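Local coordinates for outer membrane protein assembly factor BamA (Haemophilus ducreyi, PDB 4K3C) that probably takes part in the assembly and insertion of beta-barrel proteins into the outer membrane, as a component of the Bam complex, at residues R198-S202 with D231-R235; Y280-K284 with N466-S472; K284-M289 with G381-Y387; I406-Y412 with S422-G428. All coordinates share one frame; numbering follows the deposited sequence.

Contact 1 of 4, residues R198-S202 with D231-R235; sequences RNTDS and DNSAR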
loop_
_atom_site.group_PDB
_atom_site.type_symbol
_atom_site.label_atom_id
_atom_site.label_comp_id
_atom_site.label_asym_id
_atom_site.label_seq_id
_atom_site.Cartn_x
_atom_site.Cartn_y
_atom_site.Cartn_z
ATOM N N ARG A 198 -12.318 -16.105 4.351
ATOM C CA ARG A 198 -12.020 -17.476 4.753
ATOM C C ARG A 198 -10.785 -18.048 4.058
ATOM O O ARG A 198 -10.735 -18.083 2.834
ATOM C CB ARG A 198 -13.224 -18.365 4.435
ATOM C CG ARG A 198 -13.072 -19.827 4.826
ATOM C CD ARG A 198 -12.621 -20.719 3.638
ATOM N NE ARG A 198 -12.525 -22.138 4.008
ATOM C CZ ARG A 198 -11.588 -22.978 3.576
ATOM N NH1 ARG A 198 -10.636 -22.566 2.744
ATOM N NH2 ARG A 198 -11.596 -24.235 3.984
ATOM N N ASN A 199 -9.807 -18.488 4.854
ATOM C CA ASN A 199 -8.655 -19.303 4.427
ATOM C C ASN A 199 -8.999 -20.706 4.830
ATOM O O ASN A 199 -10.074 -20.936 5.358
ATOM C CB ASN A 199 -7.397 -18.952 5.240
ATOM C CG ASN A 199 -6.685 -17.757 4.718
ATOM O OD1 ASN A 199 -6.547 -17.596 3.508
ATOM N ND2 ASN A 199 -6.219 -16.896 5.621
ATOM N N THR A 200 -8.067 -21.637 4.649
ATOM C CA THR A 200 -8.160 -22.925 5.330
ATOM C C THR A 200 -7.731 -22.743 6.775
ATOM O O THR A 200 -8.073 -23.561 7.632
ATOM C CB THR A 200 -7.272 -24.012 4.694
ATOM O OG1 THR A 200 -6.121 -23.401 4.094
ATOM C CG2 THR A 200 -8.054 -24.804 3.647
ATOM N N ASP A 201 -6.989 -21.668 7.039
ATOM C CA ASP A 201 -6.409 -21.436 8.361
ATOM C C ASP A 201 -7.275 -20.550 9.251
ATOM O O ASP A 201 -7.284 -20.714 10.480
ATOM C CB ASP A 201 -4.982 -20.871 8.268
ATOM C CG ASP A 201 -3.945 -21.941 7.969
ATOM O OD1 ASP A 201 -3.807 -22.889 8.771
ATOM O OD2 ASP A 201 -3.256 -21.830 6.938
ATOM N N SER A 202 -8.002 -19.616 8.647
ATOM C CA SER A 202 -8.921 -18.798 9.439
ATOM C C SER A 202 -10.173 -18.276 8.724
ATOM O O SER A 202 -10.312 -18.356 7.508
ATOM C CB SER A 202 -8.172 -17.627 10.103
ATOM O OG SER A 202 -7.387 -16.915 9.166
ATOM N N ASP A 231 -7.328 -21.805 12.827
ATOM C CA ASP A 231 -7.258 -23.239 13.063
ATOM C C ASP A 231 -6.387 -23.885 12.022
ATOM O O ASP A 231 -6.715 -23.942 10.850
ATOM C CB ASP A 231 -8.629 -23.890 13.054
ATOM C CG ASP A 231 -8.566 -25.393 13.304
ATOM O OD1 ASP A 231 -7.449 -25.969 13.309
ATOM O OD2 ASP A 231 -9.649 -26.000 13.487
ATOM N N ASN A 232 -5.333 -24.486 12.525
ATOM C CA ASN A 232 -4.101 -24.700 11.806
ATOM C C ASN A 232 -3.932 -26.189 11.479
ATOM O O ASN A 232 -2.959 -26.606 10.849
ATOM C CB ASN A 232 -3.024 -24.190 12.757
ATOM C CG ASN A 232 -1.660 -24.466 12.296
ATOM O OD1 ASN A 232 -0.994 -25.356 12.821
ATOM N ND2 ASN A 232 -1.197 -23.691 11.320
ATOM N N SER A 233 -4.929 -26.974 11.880
ATOM C CA SER A 233 -4.802 -28.422 12.021
ATOM C C SER A 233 -4.414 -29.197 10.764
ATOM O O SER A 233 -3.967 -30.343 10.852
ATOM C CB SER A 233 -6.091 -28.992 12.604
ATOM O OG SER A 233 -6.590 -28.156 13.633
ATOM N N ALA A 234 -4.568 -28.592 9.597
ATOM C CA ALA A 234 -4.238 -29.307 8.369
ATOM C C ALA A 234 -2.937 -28.795 7.751
ATOM O O ALA A 234 -2.975 -27.857 6.957
ATOM C CB ALA A 234 -5.381 -29.183 7.376
ATOM N N ARG A 235 -1.799 -29.410 8.099
ATOM C CA ARG A 235 -0.516 -28.927 7.601
ATOM C C ARG A 235 0.804 -29.740 7.841
ATOM O O ARG A 235 0.965 -30.898 7.418
ATOM C CB ARG A 235 -0.329 -27.466 8.053
ATOM C CG ARG A 235 0.018 -26.540 6.886
ATOM C CD ARG A 235 -0.088 -25.041 7.158
ATOM N NE ARG A 235 0.288 -24.310 5.943
ATOM C CZ ARG A 235 -0.440 -23.347 5.383
ATOM N NH1 ARG A 235 -1.584 -22.976 5.941
ATOM N NH2 ARG A 235 -0.019 -22.747 4.273
#
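D201 meets the segment D231-R235 in two ways, through its backbone carbonyl and through its carboxylate. The backbone link is the surer one. D231 N donates to D201 O at 2.6 Å, with an N-H...O angle of 164°. Next to it the D201 CA-H group approaches D231 O, a CA-H...O contact of 3.5 Å. The carboxylate of D201 points to R235, with OD2 at the edge of the guanidinium, on the NH1 side. As modelled, OD2 and NH1 are too close, so the details of this salt bridge, including the near coplanarity of the two flat groups, are doubtful. R235 reaches D201 with its chain extended from CG to NE.

The setting is the rim of the Omp85 barrel remote from the POTRA domains. Residues 199-201 form the short turn between the antiparallel strands 190-198 and 202-211. N199 N closes it by donating to S202 O. D231 ends strand 220-231, which pairs with strand 202-211. The chain then bends in an Asx turn, where D231 OD1 accepts from S233 N at 3.1 Å. On the other side of the hairpin turn, T200 OG1 is hydrogen-bonded to S172 O.

Contact 2 of 4, residues Y280-K284 with N466-S472; sequences YTREK and NTKWKQS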
loop_
_atom_site.group_PDB
_atom_site.type_symbol
_atom_site.label_atom_id
_atom_site.label_comp_id
_atom_site.label_asym_id
_atom_site.label_seq_id
_atom_site.Cartn_x
_atom_site.Cartn_y
_atom_site.Cartn_z
ATOM N N TYR A 280 7.637 -28.669 23.946
ATOM C CA TYR A 280 8.728 -28.199 24.787
ATOM C C TYR A 280 8.893 -26.685 24.913
ATOM O O TYR A 280 8.757 -26.143 26.007
ATOM C CB TYR A 280 10.025 -28.834 24.296
ATOM C CG TYR A 280 11.235 -28.348 25.024
ATOM C CD1 TYR A 280 11.541 -28.827 26.276
ATOM C CD2 TYR A 280 12.084 -27.417 24.447
ATOM C CE1 TYR A 280 12.649 -28.387 26.943
ATOM C CE2 TYR A 280 13.201 -26.972 25.107
ATOM C CZ TYR A 280 13.475 -27.462 26.356
ATOM O OH TYR A 280 14.577 -27.015 27.023
ATOM N N THR A 281 9.206 -26.015 23.806
ATOM C CA THR A 281 9.363 -24.561 23.789
ATOM C C THR A 281 8.087 -23.827 24.190
ATOM O O THR A 281 8.130 -22.790 24.864
ATOM C CB THR A 281 9.771 -24.094 22.404
ATOM O OG1 THR A 281 11.133 -24.464 22.173
ATOM C CG2 THR A 281 9.617 -22.573 22.266
ATOM N N ARG A 282 6.946 -24.366 23.773
ATOM C CA ARG A 282 5.657 -23.777 24.121
ATOM C C ARG A 282 5.431 -23.786 25.608
ATOM O O ARG A 282 4.958 -22.800 26.158
ATOM C CB ARG A 282 4.527 -24.542 23.468
ATOM C CG ARG A 282 4.349 -24.225 22.020
ATOM C CD ARG A 282 3.176 -25.005 21.513
ATOM N NE ARG A 282 2.808 -24.636 20.161
ATOM C CZ ARG A 282 2.042 -25.389 19.389
ATOM N NH1 ARG A 282 1.578 -26.552 19.853
ATOM N NH2 ARG A 282 1.748 -24.976 18.165
ATOM N N GLU A 283 5.753 -24.912 26.242
ATOM C CA GLU A 283 5.608 -25.071 27.691
ATOM C C GLU A 283 6.324 -23.942 28.426
ATOM O O GLU A 283 5.818 -23.381 29.415
ATOM C CB GLU A 283 6.171 -26.424 28.144
ATOM C CG GLU A 283 5.110 -27.443 28.526
ATOM C CD GLU A 283 5.252 -27.888 29.942
ATOM O OE1 GLU A 283 5.793 -27.095 30.734
ATOM O OE2 GLU A 283 4.843 -29.023 30.267
ATOM N N LYS A 284 7.500 -23.612 27.906
ATOM C CA LYS A 284 8.340 -22.575 28.462
ATOM C C LYS A 284 7.566 -21.271 28.514
ATOM O O LYS A 284 7.758 -20.472 29.427
ATOM C CB LYS A 284 9.579 -22.433 27.593
ATOM C CG LYS A 284 10.764 -21.877 28.298
ATOM C CD LYS A 284 12.015 -22.285 27.559
ATOM C CE LYS A 284 12.144 -23.789 27.492
ATOM N NZ LYS A 284 13.476 -24.187 26.953
ATOM N N ASN A 466 15.778 -19.891 16.507
ATOM C CA ASN A 466 15.389 -19.557 17.863
ATOM C C ASN A 466 16.619 -19.059 18.601
ATOM O O ASN A 466 17.470 -19.861 19.001
ATOM C CB ASN A 466 14.882 -20.837 18.535
ATOM C CG ASN A 466 14.516 -20.659 20.012
ATOM O OD1 ASN A 466 14.911 -19.687 20.674
ATOM N ND2 ASN A 466 13.760 -21.633 20.542
ATOM N N THR A 467 16.698 -17.749 18.816
ATOM C CA THR A 467 17.792 -17.160 19.591
ATOM C C THR A 467 17.969 -17.731 20.996
ATOM O O THR A 467 19.069 -17.697 21.539
ATOM C CB THR A 467 17.630 -15.652 19.749
ATOM O OG1 THR A 467 16.451 -15.389 20.526
ATOM C CG2 THR A 467 17.512 -14.984 18.391
ATOM N N LYS A 468 16.917 -18.248 21.613
ATOM C CA LYS A 468 17.101 -18.679 22.992
ATOM C C LYS A 468 17.422 -20.164 23.113
ATOM O O LYS A 468 17.626 -20.664 24.218
ATOM C CB LYS A 468 15.902 -18.278 23.860
ATOM C CG LYS A 468 15.477 -16.827 23.657
ATOM C CD LYS A 468 14.726 -16.266 24.849
ATOM C CE LYS A 468 13.865 -15.059 24.463
ATOM N NZ LYS A 468 12.441 -15.430 24.161
ATOM N N TRP A 469 17.494 -20.860 21.976
ATOM C CA TRP A 469 17.688 -22.313 21.977
ATOM C C TRP A 469 19.045 -22.769 22.600
ATOM O O TRP A 469 19.261 -23.960 22.908
ATOM C CB TRP A 469 17.441 -22.912 20.583
ATOM C CG TRP A 469 17.621 -24.403 20.591
ATOM C CD1 TRP A 469 18.758 -25.092 20.276
ATOM C CD2 TRP A 469 16.661 -25.388 20.998
ATOM N NE1 TRP A 469 18.562 -26.439 20.445
ATOM C CE2 TRP A 469 17.283 -26.650 20.885
ATOM C CE3 TRP A 469 15.332 -25.327 21.439
ATOM C CZ2 TRP A 469 16.627 -27.837 21.196
ATOM C CZ3 TRP A 469 14.682 -26.504 21.747
ATOM C CH2 TRP A 469 15.331 -27.747 21.618
ATOM N N LYS A 470 19.935 -21.805 22.813
ATOM C CA LYS A 470 21.188 -22.060 23.503
ATOM C C LYS A 470 20.937 -22.572 24.919
ATOM O O LYS A 470 21.644 -23.462 25.388
ATOM C CB LYS A 470 22.022 -20.785 23.555
ATOM C CG LYS A 470 22.067 -20.036 22.229
ATOM C CD LYS A 470 22.958 -18.798 22.321
ATOM C CE LYS A 470 22.485 -17.842 23.405
ATOM N NZ LYS A 470 23.272 -16.574 23.446
ATOM N N GLN A 471 19.922 -22.021 25.588
ATOM C CA GLN A 471 19.593 -22.392 26.971
ATOM C C GLN A 471 19.110 -23.833 27.055
ATOM O O GLN A 471 19.089 -24.427 28.130
ATOM C CB GLN A 471 18.505 -21.478 27.543
ATOM C CG GLN A 471 18.706 -19.991 27.297
ATOM C CD GLN A 471 17.619 -19.150 27.944
ATOM O OE1 GLN A 471 17.238 -19.391 29.091
ATOM N NE2 GLN A 471 17.106 -18.164 27.209
ATOM N N SER A 472 18.722 -24.387 25.912
ATOM C CA SER A 472 18.186 -25.736 25.851
ATOM C C SER A 472 19.053 -26.650 24.985
ATOM O O SER A 472 18.717 -27.818 24.789
ATOM C CB SER A 472 16.769 -25.697 25.278
ATOM O OG SER A 472 16.161 -24.438 25.514
#
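The Y280 ring meets the indole of W469 obliquely, where the helix in one extracellular loop of the Omp85 barrel packs on another loop. The helix is 280-288, between strands 260-274 and 303-317. The partner loop follows strand 453-465. Y280 CE2 comes within 3.7 Å of W469 CZ3. The planes of the Y280 ring and the six-membered ring of W469 stand at 74°, and their centroids are 5.8 Å apart. S472 CB lies at the edge of the Y280 ring, beside OH. T281 comes to the edge of the indole, with OG1 4.1 Å from W469 CZ3.

K284, one helical turn after Y280, brings its amino group to the same place. Its chain bends at chi3 (-60°), and NZ makes a weak hydrogen bond of 3.0 Å to Y280 OH. NZ also lies near S472 OG, but the angle is poor for a bond. No hydrogen bond joins the two segments, so the contact rests on packing.

Further aromatic rings hold the first two. Y476 meets Y280 edge-to-face, and F482 does the same to W469. I411 touches both Y280 and W469. The backbone of the partner loop is shaped by a type I turn from N466 to W469, closed by W469 N to N466 O. An Asx turn reinforces it: K468 N donates to N466 OD1 at 2.6 Å, tilted 26° out of the carbonyl plane.

Contact 3 of 4, residues K284-M289 with G381-Y387; sequences KYVNSM and GKEVPFY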
loop_
_atom_site.group_PDB
_atom_site.type_symbol
_atom_site.label_atom_id
_atom_site.label_comp_id
_atom_site.label_asym_id
_atom_site.label_seq_id
_atom_site.Cartn_x
_atom_site.Cartn_y
_atom_site.Cartn_z
ATOM N N LYS A 284 7.500 -23.612 27.906
ATOM C CA LYS A 284 8.340 -22.575 28.462
ATOM C C LYS A 284 7.566 -21.271 28.514
ATOM O O LYS A 284 7.758 -20.472 29.427
ATOM C CB LYS A 284 9.579 -22.433 27.593
ATOM C CG LYS A 284 10.764 -21.877 28.298
ATOM C CD LYS A 284 12.015 -22.285 27.559
ATOM C CE LYS A 284 12.144 -23.789 27.492
ATOM N NZ LYS A 284 13.476 -24.187 26.953
ATOM N N TYR A 285 6.685 -21.080 27.533
ATOM C CA TYR A 285 5.800 -19.916 27.480
ATOM C C TYR A 285 4.628 -20.049 28.429
ATOM O O TYR A 285 4.240 -19.095 29.101
ATOM C CB TYR A 285 5.214 -19.724 26.085
ATOM C CG TYR A 285 4.099 -18.708 26.093
ATOM C CD1 TYR A 285 4.356 -17.383 26.427
ATOM C CD2 TYR A 285 2.792 -19.065 25.797
ATOM C CE1 TYR A 285 3.354 -16.438 26.442
ATOM C CE2 TYR A 285 1.772 -18.118 25.818
ATOM C CZ TYR A 285 2.067 -16.804 26.142
ATOM O OH TYR A 285 1.087 -15.846 26.166
ATOM N N VAL A 286 4.036 -21.233 28.423
ATOM C CA VAL A 286 2.909 -21.523 29.275
ATOM C C VAL A 286 3.330 -21.289 30.716
ATOM O O VAL A 286 2.636 -20.599 31.467
ATOM C CB VAL A 286 2.434 -22.966 29.070
ATOM C CG1 VAL A 286 1.613 -23.452 30.270
ATOM C CG2 VAL A 286 1.647 -23.074 27.775
ATOM N N ASN A 287 4.485 -21.836 31.090
ATOM C CA ASN A 287 4.988 -21.639 32.442
ATOM C C ASN A 287 5.365 -20.188 32.684
ATOM O O ASN A 287 5.086 -19.651 33.756
ATOM C CB ASN A 287 6.167 -22.556 32.740
ATOM C CG ASN A 287 5.738 -23.903 33.248
ATOM O OD1 ASN A 287 5.845 -24.901 32.547
ATOM N ND2 ASN A 287 5.259 -23.945 34.481
ATOM N N SER A 288 5.977 -19.553 31.682
ATOM C CA SER A 288 6.382 -18.152 31.789
ATOM C C SER A 288 5.221 -17.287 32.267
ATOM O O SER A 288 5.407 -16.343 33.039
ATOM C CB SER A 288 6.891 -17.642 30.445
ATOM O OG SER A 288 6.418 -16.332 30.186
ATOM N N MET A 289 4.023 -17.655 31.823
ATOM C CA MET A 289 2.801 -16.931 32.115
ATOM C C MET A 289 2.068 -17.545 33.303
ATOM O O MET A 289 0.947 -17.144 33.634
ATOM C CB MET A 289 1.914 -16.949 30.880
ATOM C CG MET A 289 2.586 -16.341 29.691
ATOM S SD MET A 289 2.587 -14.546 29.747
ATOM C CE MET A 289 0.858 -14.257 29.420
ATOM N N GLY A 381 10.697 -11.385 32.287
ATOM C CA GLY A 381 10.676 -12.795 32.628
ATOM C C GLY A 381 9.548 -13.529 31.931
ATOM O O GLY A 381 8.921 -14.434 32.490
ATOM N N LYS A 382 9.282 -13.125 30.699
ATOM C CA LYS A 382 8.217 -13.720 29.914
ATOM C C LYS A 382 8.795 -14.248 28.619
ATOM O O LYS A 382 9.772 -13.701 28.109
ATOM C CB LYS A 382 7.147 -12.677 29.610
ATOM C CG LYS A 382 6.524 -12.096 30.854
ATOM C CD LYS A 382 5.646 -13.110 31.573
ATOM C CE LYS A 382 5.156 -12.551 32.890
ATOM N NZ LYS A 382 4.917 -11.083 32.770
ATOM N N GLU A 383 8.193 -15.305 28.084
ATOM C CA GLU A 383 8.581 -15.796 26.771
ATOM C C GLU A 383 7.694 -15.183 25.683
ATOM O O GLU A 383 6.578 -14.762 25.945
ATOM C CB GLU A 383 8.518 -17.326 26.728
ATOM C CG GLU A 383 9.839 -17.980 26.361
ATOM C CD GLU A 383 10.936 -17.653 27.356
ATOM O OE1 GLU A 383 10.864 -18.176 28.484
ATOM O OE2 GLU A 383 11.860 -16.875 27.017
ATOM N N VAL A 384 8.201 -15.118 24.461
ATOM C CA VAL A 384 7.373 -14.675 23.348
ATOM C C VAL A 384 6.223 -15.663 23.162
ATOM O O VAL A 384 6.429 -16.874 23.161
ATOM C CB VAL A 384 8.191 -14.547 22.042
ATOM C CG1 VAL A 384 7.263 -14.363 20.872
ATOM C CG2 VAL A 384 9.201 -13.384 22.134
ATOM N N PRO A 385 5.003 -15.154 23.032
ATOM C CA PRO A 385 3.860 -16.056 22.880
ATOM C C PRO A 385 4.043 -16.945 21.656
ATOM O O PRO A 385 4.136 -16.393 20.566
ATOM C CB PRO A 385 2.690 -15.099 22.639
ATOM C CG PRO A 385 3.101 -13.810 23.202
ATOM C CD PRO A 385 4.604 -13.740 23.080
ATOM N N PHE A 386 4.062 -18.269 21.830
ATOM C CA PHE A 386 4.428 -19.215 20.762
ATOM C C PHE A 386 3.654 -19.089 19.456
ATOM O O PHE A 386 4.132 -19.495 18.392
ATOM C CB PHE A 386 4.348 -20.662 21.251
ATOM C CG PHE A 386 2.977 -21.082 21.729
ATOM C CD1 PHE A 386 2.002 -21.500 20.837
ATOM C CD2 PHE A 386 2.682 -21.100 23.086
ATOM C CE1 PHE A 386 0.757 -21.905 21.292
ATOM C CE2 PHE A 386 1.429 -21.503 23.549
ATOM C CZ PHE A 386 0.468 -21.905 22.654
ATOM N N TYR A 387 2.456 -18.540 19.535
ATOM C CA TYR A 387 1.628 -18.379 18.350
ATOM C C TYR A 387 1.971 -17.108 17.605
ATOM O O TYR A 387 1.289 -16.739 16.658
ATOM C CB TYR A 387 0.146 -18.372 18.731
ATOM C CG TYR A 387 -0.247 -17.410 19.843
ATOM C CD1 TYR A 387 -0.205 -17.796 21.177
ATOM C CD2 TYR A 387 -0.684 -16.128 19.553
ATOM C CE1 TYR A 387 -0.581 -16.928 22.185
ATOM C CE2 TYR A 387 -1.063 -15.252 20.550
ATOM C CZ TYR A 387 -1.019 -15.654 21.865
ATOM O OH TYR A 387 -1.408 -14.779 22.862
#
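The ring of Y285 lies against the chain from E383 to F386. Its CG is anti to the backbone N (chi1 169°), and this sends the ring along the partner loop. P385 CA sits over one face in a CH-pi contact, 3.7 Å from the ring centroid. F386 N lies over the same face, nearer the rim. E383 O is at the ring edge, 3.5 Å from Y285 CD1. At the end of the ring, Y285 OH is hydrogen-bonded to N344 OD1.

F386 turns its ring toward the helix by taking the crowded rotamer, with CG between the backbone N and the carbonyl carbon (chi1 60°). Its CD2 then meets Y285 CD2. The two side chains cross at about a right angle, and their ring planes are 78° apart.

At the end of the helix, S288 supplies the hydrogen bond of the contact. E383 N donates to S288 OG at 2.9 Å. K382 CD packs on M289 SD at 3.8 Å, the two chains crossing nearly at right angles. The E383 side chain crosses that of K284 at a slant, with OE1 3.7 Å from K284 CG. Its other oxygen, OE2, forms a salt bridge with K468.

F386 and Y387 also touch strands 260-274 and 303-317 of the barrel wall. Such packing of extracellular loops on each other and on the wall belongs to the cover that closes the outer mouth of BamA barrels.

Contact 4 of 4, residues I406-Y412 with S422-G428; sequences IGPKAIY and SQDVIGG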
loop_
_atom_site.group_PDB
_atom_site.type_symbol
_atom_site.label_atom_id
_atom_site.label_comp_id
_atom_site.label_asym_id
_atom_site.label_seq_id
_atom_site.Cartn_x
_atom_site.Cartn_y
_atom_site.Cartn_z
ATOM N N ILE A 406 9.881 -24.076 7.170
ATOM C CA ILE A 406 11.214 -23.681 7.626
ATOM C C ILE A 406 11.257 -23.030 9.013
ATOM O O ILE A 406 10.899 -21.872 9.165
ATOM C CB ILE A 406 11.855 -22.675 6.651
ATOM C CG1 ILE A 406 11.704 -23.154 5.212
ATOM C CG2 ILE A 406 13.308 -22.454 6.997
ATOM C CD1 ILE A 406 12.436 -24.420 4.939
ATOM N N GLY A 407 11.736 -23.760 10.011
ATOM C CA GLY A 407 11.991 -23.174 11.315
ATOM C C GLY A 407 12.223 -24.250 12.356
ATOM O O GLY A 407 12.274 -25.429 12.011
ATOM N N PRO A 408 12.344 -23.859 13.638
ATOM C CA PRO A 408 12.546 -24.861 14.696
ATOM C C PRO A 408 11.415 -25.890 14.767
ATOM O O PRO A 408 10.244 -25.565 14.557
ATOM C CB PRO A 408 12.603 -24.027 15.982
ATOM C CG PRO A 408 12.970 -22.640 15.529
ATOM C CD PRO A 408 12.344 -22.482 14.165
ATOM N N LYS A 409 11.786 -27.134 15.057
ATOM C CA LYS A 409 10.842 -28.241 15.135
ATOM C C LYS A 409 10.244 -28.416 16.533
ATOM O O LYS A 409 10.876 -28.097 17.544
ATOM C CB LYS A 409 11.529 -29.532 14.682
ATOM C CG LYS A 409 12.016 -29.483 13.233
ATOM C CD LYS A 409 10.926 -28.968 12.286
ATOM C CE LYS A 409 11.412 -28.821 10.846
ATOM N NZ LYS A 409 11.888 -30.110 10.245
ATOM N N ALA A 410 9.021 -28.930 16.584
ATOM C CA ALA A 410 8.356 -29.206 17.854
ATOM C C ALA A 410 8.978 -30.408 18.555
ATOM O O ALA A 410 9.559 -31.269 17.915
ATOM C CB ALA A 410 6.870 -29.450 17.620
ATOM N N ILE A 411 8.852 -30.463 19.876
ATOM C CA ILE A 411 9.254 -31.646 20.638
ATOM C C ILE A 411 8.168 -31.987 21.655
ATOM O O ILE A 411 8.097 -31.389 22.737
ATOM C CB ILE A 411 10.587 -31.440 21.380
ATOM C CG1 ILE A 411 11.682 -31.016 20.403
ATOM C CG2 ILE A 411 10.987 -32.712 22.135
ATOM C CD1 ILE A 411 12.935 -30.545 21.098
ATOM N N TYR A 412 7.325 -32.950 21.303
ATOM C CA TYR A 412 6.166 -33.281 22.122
ATOM C C TYR A 412 6.492 -34.206 23.288
ATOM O O TYR A 412 7.636 -34.633 23.463
ATOM C CB TYR A 412 5.066 -33.891 21.263
ATOM C CG TYR A 412 4.648 -33.007 20.114
ATOM C CD1 TYR A 412 4.128 -31.749 20.342
ATOM C CD2 TYR A 412 4.763 -33.437 18.808
ATOM C CE1 TYR A 412 3.748 -30.936 19.302
ATOM C CE2 TYR A 412 4.381 -32.642 17.763
ATOM C CZ TYR A 412 3.876 -31.389 18.011
ATOM O OH TYR A 412 3.490 -30.596 16.951
ATOM N N SER A 422 9.705 -33.919 16.661
ATOM C CA SER A 422 8.704 -33.985 15.611
ATOM C C SER A 422 9.216 -33.317 14.339
ATOM O O SER A 422 10.273 -32.680 14.341
ATOM C CB SER A 422 7.410 -33.311 16.084
ATOM O OG SER A 422 6.363 -33.446 15.137
ATOM N N GLN A 423 8.459 -33.471 13.258
ATOM C CA GLN A 423 8.790 -32.814 12.003
ATOM C C GLN A 423 8.071 -31.473 11.921
ATOM O O GLN A 423 8.527 -30.558 11.235
ATOM C CB GLN A 423 8.417 -33.695 10.809
ATOM C CG GLN A 423 9.387 -33.599 9.626
ATOM C CD GLN A 423 10.795 -34.089 9.965
ATOM O OE1 GLN A 423 11.610 -33.344 10.521
ATOM N NE2 GLN A 423 11.086 -35.344 9.621
ATOM N N ASP A 424 6.945 -31.377 12.623
ATOM C CA ASP A 424 6.179 -30.141 12.734
ATOM C C ASP A 424 7.043 -28.914 13.009
ATOM O O ASP A 424 7.889 -28.922 13.908
ATOM C CB ASP A 424 5.189 -30.267 13.886
ATOM C CG ASP A 424 4.189 -31.365 13.670
ATOM O OD1 ASP A 424 4.488 -32.248 12.842
ATOM O OD2 ASP A 424 3.118 -31.338 14.330
ATOM N N VAL A 425 6.807 -27.847 12.254
ATOM C CA VAL A 425 7.482 -26.586 12.517
ATOM C C VAL A 425 6.771 -25.808 13.616
ATOM O O VAL A 425 5.628 -25.392 13.462
ATOM C CB VAL A 425 7.558 -25.735 11.249
ATOM C CG1 VAL A 425 7.862 -24.280 11.579
ATOM C CG2 VAL A 425 8.614 -26.308 10.325
ATOM N N ILE A 426 7.455 -25.618 14.734
ATOM C CA ILE A 426 6.901 -24.868 15.858
ATOM C C ILE A 426 7.212 -23.358 15.729
ATOM O O ILE A 426 6.521 -22.528 16.307
ATOM C CB ILE A 426 7.390 -25.481 17.206
ATOM C CG1 ILE A 426 6.231 -25.654 18.181
ATOM C CG2 ILE A 426 8.591 -24.730 17.800
ATOM C CD1 ILE A 426 5.214 -24.535 18.147
ATOM N N GLY A 427 8.242 -23.003 14.960
ATOM C CA GLY A 427 8.523 -21.612 14.661
ATOM C C GLY A 427 9.615 -20.983 15.509
ATOM O O GLY A 427 9.974 -21.523 16.559
ATOM N N GLY A 428 10.135 -19.835 15.062
ATOM C CA GLY A 428 11.254 -19.183 15.722
ATOM C C GLY A 428 11.085 -17.683 15.833
ATOM O O GLY A 428 10.181 -17.134 15.211
#
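P408 O is gripped by two successive backbone N-H groups. I426 N donates at 2.8 Å, in the carbonyl plane of P408. G427 N donates to the same oxygen at 3.3 Å, tilted 20° from that plane. The P408 ring meanwhile lies against the G427 carbonyl.

Beyond this point the two segments run antiparallel. A410 N donates to D424 O, and S422 N donates to A410 O, each at 2.9 Å. A410 CB packs on I426 CG1 at 3.9 Å. K409 and V425 form a non-hydrogen-bonded pair, and their side chains diverge. The lysine chain is bent at chi2 (-48°), and its CE lies 3.8 Å from V425 CG2. A weak bond runs from K409 NZ to Q423 OE1, but Q423 is poorly ordered. The chain turns a corner at Q423 and D424.

Y412 closes the far end. Its OH donates to D424 OD2 at 2.7 Å, meeting the carboxylate from above its plane. Ring and carboxylate are 81° apart. D424 OD2 also accepts from A239 N.

Both segments belong to the long extracellular loop between strands 366-378 and 430-440, which in the Omp85 family is the sixth loop. Strand 409-412 pairs with strand 420-422. Against helix 280-288, I411 packs on Y280 and I426 on R282, while V425 bonds through its backbone to K236, in the loop after strand 220-231.

All four contacts lie in the Omp85 barrel domain, among the loops at the end away from the POTRA domains. Contact 1 comes first along the chain and stands apart, its centre about 25, 23 and 17 Å from the centres of contacts 2, 3 and 4. Contacts 2 and 3 share K284 and helix 280-288, with centres about 10 Å apart. Contacts 3 and 4 follow in series, both nested in the chain closed by contact 2. Contact 4 lies about 11 Å from contact 2, centre to centre, and touches it. Segments 381-387, 406-412 and 422-428 share one loop. Helix 280-288, in the loop after strand 260-274, thus meets the loops after strands 366-378 and 453-465.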